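Local coordinates for ABC transporter binding protein AcbH (Actinoplanes, PDB 3OO8) that serves as the extracellular solute receptor of an ABC transporter, binding beta-D-galactopyranose with exclusive preference, at residues I30-N35 with K316-Y321. The protein carries 2 engineered substitutions. Sequence-based numbering, arbitrary orientation.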
# COMPACT_ATOMS: atom_id res chain seq x y z
N ILE A 30 20.56 13.49 -17.56
CA ILE A 30 20.02 12.13 -17.44
C ILE A 30 18.66 12.00 -18.10
O ILE A 30 17.97 12.99 -18.32
CB ILE A 30 19.94 11.68 -15.96
CG1 ILE A 30 18.90 12.47 -15.17
CG2 ILE A 30 21.31 11.79 -15.30
CD1 ILE A 30 18.41 11.77 -13.87
N THR A 31 18.26 10.77 -18.43
CA THR A 31 16.89 10.51 -18.82
C THR A 31 16.15 9.84 -17.66
O THR A 31 16.76 9.18 -16.82
CB THR A 31 16.81 9.65 -20.08
OG1 THR A 31 17.58 8.45 -19.90
CG2 THR A 31 17.35 10.46 -21.28
N PHE A 32 14.83 10.00 -17.65
CA PHE A 32 14.04 9.50 -16.55
C PHE A 32 12.81 8.81 -17.11
O PHE A 32 11.98 9.43 -17.76
CB PHE A 32 13.57 10.65 -15.64
CG PHE A 32 13.49 10.27 -14.19
CD1 PHE A 32 14.11 11.05 -13.24
CD2 PHE A 32 12.75 9.16 -13.79
CE1 PHE A 32 14.05 10.70 -11.89
CE2 PHE A 32 12.68 8.81 -12.43
CZ PHE A 32 13.36 9.59 -11.48
N GLY A 33 12.70 7.51 -16.87
CA GLY A 33 11.53 6.75 -17.32
C GLY A 33 10.43 6.95 -16.31
O GLY A 33 10.61 6.61 -15.13
N SER A 34 9.31 7.51 -16.75
CA SER A 34 8.22 7.84 -15.86
C SER A 34 6.87 7.25 -16.24
O SER A 34 6.41 7.42 -17.36
CB SER A 34 8.10 9.37 -15.74
OG SER A 34 6.94 9.73 -15.00
N ASN A 35 6.24 6.59 -15.28
CA ASN A 35 4.88 6.07 -15.42
C ASN A 35 3.84 7.07 -14.93
O ASN A 35 2.65 6.74 -14.80
CB ASN A 35 4.78 4.71 -14.71
CG ASN A 35 4.95 4.83 -13.19
OD1 ASN A 35 4.95 5.94 -12.67
ND2 ASN A 35 5.04 3.70 -12.48
N LYS A 316 22.54 9.23 -9.51
CA LYS A 316 22.61 9.14 -8.06
C LYS A 316 22.45 10.49 -7.38
O LYS A 316 21.88 10.57 -6.31
CB LYS A 316 23.91 8.45 -7.63
CG LYS A 316 23.90 6.96 -7.86
CD LYS A 316 25.29 6.34 -7.57
CE LYS A 316 25.27 4.84 -7.76
NZ LYS A 316 26.68 4.30 -7.54
N LYS A 317 22.92 11.57 -8.01
CA LYS A 317 22.76 12.89 -7.40
C LYS A 317 21.29 13.26 -7.37
O LYS A 317 20.81 13.84 -6.41
CB LYS A 317 23.51 13.99 -8.16
CG LYS A 317 25.03 13.87 -8.09
CD LYS A 317 25.69 15.17 -8.60
CE LYS A 317 25.31 16.38 -7.73
NZ LYS A 317 26.03 17.67 -8.05
N VAL A 318 20.59 12.90 -8.45
CA VAL A 318 19.16 13.19 -8.56
C VAL A 318 18.42 12.36 -7.50
O VAL A 318 17.50 12.85 -6.83
CB VAL A 318 18.62 13.01 -9.99
CG1 VAL A 318 17.08 13.20 -10.01
CG2 VAL A 318 19.22 14.07 -10.92
N LEU A 319 18.79 11.09 -7.34
CA LEU A 319 18.17 10.29 -6.28
C LEU A 319 18.39 10.88 -4.88
O LEU A 319 17.50 10.83 -4.04
CB LEU A 319 18.68 8.84 -6.31
CG LEU A 319 18.19 7.93 -7.45
CD1 LEU A 319 18.91 6.56 -7.40
CD2 LEU A 319 16.65 7.72 -7.45
N GLN A 320 19.60 11.39 -4.60
CA GLN A 320 19.84 12.04 -3.32
C GLN A 320 18.87 13.18 -3.09
O GLN A 320 18.37 13.33 -1.98
CB GLN A 320 21.29 12.53 -3.24
CG GLN A 320 22.21 11.37 -3.13
CD GLN A 320 23.69 11.73 -3.21
OE1 GLN A 320 24.05 12.90 -3.19
NE2 GLN A 320 24.54 10.72 -3.26
N TYR A 321 18.60 13.96 -4.12
CA TYR A 321 17.62 15.05 -4.02
C TYR A 321 16.22 14.51 -3.78
O TYR A 321 15.45 15.06 -2.95
CB TYR A 321 17.68 15.94 -5.28
CG TYR A 321 16.55 16.95 -5.28
CD1 TYR A 321 16.68 18.17 -4.60
CD2 TYR A 321 15.35 16.65 -5.86
CE1 TYR A 321 15.63 19.05 -4.54
CE2 TYR A 321 14.32 17.53 -5.82
CZ TYR A 321 14.45 18.70 -5.16
OH TYR A 321 13.35 19.54 -5.14
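Val318 of helix 312-322 rests its two methyls against Ile30 and Phe32 of strand 30-34, packing a helix on one face of the parallel strands in a lobe of this class 2 solute-binding fold. Ile30 and Val318 meet tip to tip: Ile30 CD1 lies 3.8 Å from Val318 CG2 and 4.1 Å from Val318 CB. The other valine branch serves the phenylalanine, with Val318 CG1 arriving at the ring edge, near its plane, 4.4 Å from Phe32 CE1. One beta-branched side chain thus addresses two alternate strand residues, because CG1 stands anti to the backbone N (chi1 175°) and CG2 anti to the carbonyl carbon. All three side chains are buried and apolar. Leu85 of the neighbouring strand 85-89 touches each of them, Val60 of strand 60-64 touches Ile30 and Phe32, and Phe45 of helix 39-56 makes an edge-to-face contact with the Phe32 ring, so two helices pack against this residue. Beyond the strand, Asn35 ND2 is hydrogen-bonded to OE1 of Gln71, a galactose-binding residue. On the same helix as Val318, Lys316 NZ forms a salt bridge with Asp108 OD2, while Lys317 NZ is hydrogen-bonded to the backbone O of Thr56.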